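Local coordinates for protein terminal oxygenase component of carbazole 1,9a-dioxygenase (PDB 3GKQ) that probably catalyses, as the terminal Rieske non-heme iron oxygenase of carbazole 1,9a-dioxygenase, the angular dioxygenation of carbazole with electrons received from a ferredoxin, at residues 168-173 with 336-341; 193-198 with 324-329. All blocks are in the same frame, centred on the assembly; numbering follows the deposited sequence.

Contact 1 (168-173 with 336-341); sequences RVVDAN and LARRSM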
loop_
_atom_site.group_PDB
_atom_site.type_symbol
_atom_site.label_atom_id
_atom_site.label_comp_id
_atom_site.label_asym_id
_atom_site.label_seq_id
_atom_site.Cartn_x
_atom_site.Cartn_y
_atom_site.Cartn_z
ATOM N N ARG A 168 -2.582 0.812 23.860
ATOM C CA ARG A 168 -1.818 1.215 22.686
ATOM C C ARG A 168 -2.258 0.322 21.536
ATOM O O ARG A 168 -2.702 -0.807 21.756
ATOM C CB ARG A 168 -0.314 1.021 22.924
ATOM C CG ARG A 168 0.146 -0.434 22.818
ATOM C CD ARG A 168 1.627 -0.614 23.176
ATOM N NE ARG A 168 1.839 -0.727 24.619
ATOM C CZ ARG A 168 3.023 -0.931 25.196
ATOM N NH1 ARG A 168 4.121 -1.046 24.454
ATOM N NH2 ARG A 168 3.108 -1.035 26.517
ATOM N N VAL A 169 -2.144 0.820 20.313
ATOM C CA VAL A 169 -2.518 0.015 19.166
ATOM C C VAL A 169 -1.279 -0.767 18.758
ATOM O O VAL A 169 -0.185 -0.212 18.686
ATOM C CB VAL A 169 -3.002 0.892 17.996
ATOM C CG1 VAL A 169 -4.223 1.700 18.424
ATOM C CG2 VAL A 169 -1.897 1.823 17.562
ATOM N N VAL A 170 -1.444 -2.063 18.525
ATOM C CA VAL A 170 -0.331 -2.911 18.124
ATOM C C VAL A 170 -0.540 -3.379 16.683
ATOM O O VAL A 170 -1.650 -3.768 16.307
ATOM C CB VAL A 170 -0.213 -4.133 19.058
ATOM C CG1 VAL A 170 0.896 -5.066 18.575
ATOM C CG2 VAL A 170 0.068 -3.662 20.480
ATOM N N ASP A 171 0.527 -3.341 15.886
ATOM C CA ASP A 171 0.453 -3.750 14.487
ATOM C C ASP A 171 0.474 -5.260 14.293
ATOM O O ASP A 171 1.370 -5.802 13.650
ATOM C CB ASP A 171 1.595 -3.129 13.679
ATOM C CG ASP A 171 1.554 -1.617 13.680
ATOM O OD1 ASP A 171 0.462 -1.044 13.472
ATOM O OD2 ASP A 171 2.620 -0.998 13.879
ATOM N N ALA A 172 -0.513 -5.940 14.855
ATOM C CA ALA A 172 -0.606 -7.381 14.706
ATOM C C ALA A 172 -2.026 -7.813 15.010
ATOM O O ALA A 172 -2.780 -7.091 15.669
ATOM C CB ALA A 172 0.367 -8.083 15.658
ATOM N N ASN A 173 -2.385 -8.988 14.509
ATOM C CA ASN A 173 -3.700 -9.552 14.750
ATOM C C ASN A 173 -3.826 -9.781 16.253
ATOM O O ASN A 173 -2.830 -10.074 16.927
ATOM C CB ASN A 173 -3.848 -10.878 14.004
ATOM C CG ASN A 173 -5.196 -11.515 14.228
ATOM O OD1 ASN A 173 -5.348 -12.393 15.073
ATOM N ND2 ASN A 173 -6.195 -11.057 13.478
ATOM N N LEU A 336 7.492 -6.854 19.979
ATOM C CA LEU A 336 8.313 -7.381 18.887
ATOM C C LEU A 336 7.857 -8.799 18.594
ATOM O O LEU A 336 7.725 -9.200 17.436
ATOM C CB LEU A 336 9.803 -7.428 19.276
ATOM C CG LEU A 336 10.890 -7.541 18.185
ATOM C CD1 LEU A 336 12.143 -8.185 18.779
ATOM C CD2 LEU A 336 10.417 -8.365 17.008
ATOM N N ALA A 337 7.633 -9.567 19.654
ATOM C CA ALA A 337 7.204 -10.947 19.503
ATOM C C ALA A 337 5.921 -11.042 18.674
ATOM O O ALA A 337 5.820 -11.868 17.768
ATOM C CB ALA A 337 6.999 -11.582 20.878
ATOM N N ARG A 338 4.946 -10.195 18.986
ATOM C CA ARG A 338 3.676 -10.205 18.261
ATOM C C ARG A 338 3.859 -9.804 16.801
ATOM O O ARG A 338 3.277 -10.411 15.911
ATOM C CB ARG A 338 2.673 -9.264 18.931
ATOM C CG ARG A 338 2.374 -9.635 20.365
ATOM C CD ARG A 338 1.353 -8.691 20.978
ATOM N NE ARG A 338 1.360 -8.805 22.430
ATOM C CZ ARG A 338 0.777 -7.944 23.252
ATOM N NH1 ARG A 338 0.123 -6.893 22.767
ATOM N NH2 ARG A 338 0.886 -8.116 24.565
ATOM N N ARG A 339 4.672 -8.783 16.560
ATOM C CA ARG A 339 4.914 -8.326 15.200
ATOM C C ARG A 339 5.707 -9.329 14.372
ATOM O O ARG A 339 5.461 -9.478 13.173
ATOM C CB ARG A 339 5.639 -6.981 15.216
ATOM C CG ARG A 339 4.863 -5.905 15.955
ATOM C CD ARG A 339 5.530 -4.544 15.851
ATOM N NE ARG A 339 5.536 -4.050 14.480
ATOM C CZ ARG A 339 5.694 -2.774 14.149
ATOM N NH1 ARG A 339 5.857 -1.857 15.095
ATOM N NH2 ARG A 339 5.686 -2.412 12.874
ATOM N N SER A 340 6.647 -10.030 15.002
ATOM C CA SER A 340 7.452 -10.994 14.264
ATOM C C SER A 340 6.679 -12.260 13.939
ATOM O O SER A 340 6.939 -12.898 12.918
ATOM C CB SER A 340 8.733 -11.342 15.029
ATOM O OG SER A 340 9.700 -11.868 14.129
ATOM N N MET A 341 5.736 -12.638 14.800
ATOM C CA MET A 341 4.926 -13.827 14.532
ATOM C C MET A 341 3.843 -13.510 13.502
ATOM O O MET A 341 3.447 -14.375 12.726
ATOM C CB MET A 341 4.212 -14.328 15.794
ATOM C CG MET A 341 5.073 -15.083 16.783
ATOM S SD MET A 341 4.040 -16.007 17.927
ATOM C CE MET A 341 3.331 -14.677 18.884
#

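Contact 2 (193-198 with 324-329); sequences SILLDG and ELALNG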
loop_
_atom_site.group_PDB
_atom_site.type_symbol
_atom_site.label_atom_id
_atom_site.label_comp_id
_atom_site.label_asym_id
_atom_site.label_seq_id
_atom_site.Cartn_x
_atom_site.Cartn_y
_atom_site.Cartn_z
ATOM N N SER A 193 14.897 -7.132 31.021
ATOM C CA SER A 193 13.991 -6.086 31.489
ATOM C C SER A 193 14.496 -5.326 32.713
ATOM O O SER A 193 15.036 -5.921 33.644
ATOM C CB SER A 193 12.621 -6.691 31.800
ATOM O OG SER A 193 11.736 -5.707 32.301
ATOM N N ILE A 194 14.307 -4.010 32.706
ATOM C CA ILE A 194 14.724 -3.163 33.819
ATOM C C ILE A 194 13.911 -3.476 35.071
ATOM O O ILE A 194 14.304 -3.120 36.182
ATOM C CB ILE A 194 14.550 -1.662 33.490
ATOM C CG1 ILE A 194 13.104 -1.382 33.071
ATOM C CG2 ILE A 194 15.520 -1.252 32.390
ATOM C CD1 ILE A 194 12.796 0.092 32.859
ATOM N N LEU A 195 12.777 -4.145 34.892
ATOM C CA LEU A 195 11.928 -4.497 36.022
ATOM C C LEU A 195 12.582 -5.516 36.951
ATOM O O LEU A 195 12.303 -5.535 38.152
ATOM C CB LEU A 195 10.594 -5.069 35.537
ATOM C CG LEU A 195 9.711 -5.677 36.631
ATOM C CD1 LEU A 195 9.210 -4.564 37.557
ATOM C CD2 LEU A 195 8.537 -6.424 36.007
ATOM N N LEU A 196 13.440 -6.365 36.391
ATOM C CA LEU A 196 14.106 -7.413 37.157
ATOM C C LEU A 196 14.934 -6.869 38.323
ATOM O O LEU A 196 14.641 -7.167 39.480
ATOM C CB LEU A 196 14.973 -8.260 36.222
ATOM C CG LEU A 196 14.215 -8.791 34.995
ATOM C CD1 LEU A 196 15.105 -9.748 34.211
ATOM C CD2 LEU A 196 12.934 -9.501 35.438
ATOM N N ASP A 197 15.963 -6.085 38.025
ATOM C CA ASP A 197 16.778 -5.502 39.085
ATOM C C ASP A 197 15.940 -4.429 39.771
ATOM O O ASP A 197 15.996 -4.265 40.989
ATOM C CB ASP A 197 18.049 -4.865 38.519
ATOM C CG ASP A 197 19.095 -5.887 38.124
ATOM O OD1 ASP A 197 18.902 -7.091 38.395
ATOM O OD2 ASP A 197 20.122 -5.483 37.544
ATOM N N GLY A 198 15.152 -3.717 38.969
ATOM C CA GLY A 198 14.309 -2.653 39.482
ATOM C C GLY A 198 13.328 -3.043 40.572
ATOM O O GLY A 198 12.879 -2.185 41.328
ATOM N N GLU A 324 6.251 3.025 33.731
ATOM C CA GLU A 324 7.531 2.961 33.031
ATOM C C GLU A 324 8.394 1.747 33.370
ATOM O O GLU A 324 9.142 1.259 32.521
ATOM C CB GLU A 324 8.350 4.229 33.294
ATOM C CG GLU A 324 7.778 5.502 32.692
ATOM C CD GLU A 324 7.485 5.382 31.202
ATOM O OE1 GLU A 324 8.234 4.677 30.487
ATOM O OE2 GLU A 324 6.505 6.010 30.741
ATOM N N LEU A 325 8.297 1.261 34.602
ATOM C CA LEU A 325 9.104 0.123 35.033
ATOM C C LEU A 325 8.589 -1.229 34.535
ATOM O O LEU A 325 9.377 -2.114 34.191
ATOM C CB LEU A 325 9.180 0.084 36.563
ATOM C CG LEU A 325 10.488 -0.295 37.276
ATOM C CD1 LEU A 325 10.133 -1.067 38.542
ATOM C CD2 LEU A 325 11.390 -1.136 36.391
ATOM N N ALA A 326 7.270 -1.392 34.508
ATOM C CA ALA A 326 6.686 -2.662 34.094
ATOM C C ALA A 326 5.878 -2.619 32.798
ATOM O O ALA A 326 6.243 -3.265 31.816
ATOM C CB ALA A 326 5.823 -3.216 35.224
ATOM N N LEU A 327 4.778 -1.870 32.798
ATOM C CA LEU A 327 3.923 -1.788 31.619
ATOM C C LEU A 327 4.713 -1.530 30.341
ATOM O O LEU A 327 4.396 -2.094 29.292
ATOM C CB LEU A 327 2.841 -0.722 31.818
ATOM C CG LEU A 327 1.938 -0.960 33.036
ATOM C CD1 LEU A 327 0.699 -0.076 32.939
ATOM C CD2 LEU A 327 1.529 -2.423 33.105
ATOM N N ASN A 328 5.737 -0.686 30.425
ATOM C CA ASN A 328 6.578 -0.407 29.266
ATOM C C ASN A 328 7.913 -1.138 29.424
ATOM O O ASN A 328 8.359 -1.845 28.520
ATOM C CB ASN A 328 6.839 1.098 29.114
ATOM C CG ASN A 328 5.564 1.901 28.882
ATOM O OD1 ASN A 328 4.538 1.359 28.474
ATOM N ND2 ASN A 328 5.635 3.204 29.127
ATOM N N GLY A 329 8.532 -0.975 30.591
ATOM C CA GLY A 329 9.818 -1.593 30.864
ATOM C C GLY A 329 9.872 -3.100 30.724
ATOM O O GLY A 329 10.921 -3.660 30.397
HETATM O O HOH W 1 13.538 -2.879 29.847
#

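Contact 1 (168-173 with 336-341)
The Asp171 carboxylate sits over one face of the Arg339 guanidinium, with OD2 3.3 Å above that plane and offset toward its rim. Because OD2 stands well out of that plane, no N-H points at it, and the 3.5 Å from OD2 to Arg339 NH2 is a salt bridge of charges alone; the carboxylate and guanidinium planes are 77° apart. The Arg339 chain, bent at chi3 (65°), lies alongside Asp171 and points the same way. The Arg338 chain is extended instead: its NH1 meets Val170 CG2 obliquely at 4.0 Å, and Tyr297 makes a cation-pi contact with it. Weak hydrogen bonds to Asn180 and His295 supply polar partners for this buried guanidinium. The small methyl of Ala172 lets the chain approach the helix, CB lying 3.7 Å from Arg338 O. Asp171 centres an inverse gamma turn where strand 161-170 ends beside helix 332-346. With His294 it lines a second iron(II) site, distinct from the facial triad of His186, His190 and Asp334; its side chain lies about 3 Å from a bound iron(II) ion. Approaching face-on, Arg339 gives the carboxylate a positive neighbour but no directed N-H, which probably leaves its oxygens available to the iron site.

Contact 2 (193-198 with 324-329)
Leu195 and Leu325 bring their helices together, the short segments 194-198 and 324-328 running roughly antiparallel at 142° with their axes 9.1 Å apart. Leu325 reaches across with both methyls: CD2 settles against the backbone, 3.4 Å from Leu195 CA, and CD1 meets Leu195 CD1 at 3.7 Å, the two side chains crossing at about a right angle. Branched Ile194 broadens this apolar patch by setting CG1 3.7 Å from Leu325 CD2, while its CD1 lies 4.0 Å from Gly329 CA. A beta carbon on Gly329 would run into that methyl, so glycine suits the place. Ser193 supplies the polar link. It is the N-cap of helix 194-198: with chi1 (178°) swinging OG opposite the backbone N, the hydroxyl accepts from Leu195 N and donates to Gly329 O at 2.9 Å, approaching from above the carbonyl plane, 49° out of it. A water bridges Ile194 N to the same carbonyl, giving Gly329 O a second donor at 2.8 Å. An alanine here removes the hydroxyl and would probably leave Leu195 N without its capping acceptor and Gly329 O without one of its two donors. Helix 194-198 thus abuts the C-terminal part of helix 308-328, which on its other flank touches strand 161-170 through Leu327 and Asn328 on Gln166 and Arg168.

How the contacts relate
The centres of contacts 1 and 2 lie 20 Å apart, contact 2 nested within the chain loop that contact 1 closes. Their bridge is Arg168 of strand 161-170, whose NH2 makes a weak hydrogen bond of 3.2 Å to Leu327 O and whose NH1 forms a salt bridge with Asp332. Helices 308-328 and 332-346 follow one another and carry one segment of each contact. The iron(II) held by His186, His190 and Asp334 is near both: the Arg338 side chain comes within about 4 Å of that of Asp334, and the Ser193 side chain lies about 9 Å from the metal. Ala337 of segment 336-341 packs on Tyr95 of the second subunit, in that subunit's [2Fe-2S] pocket.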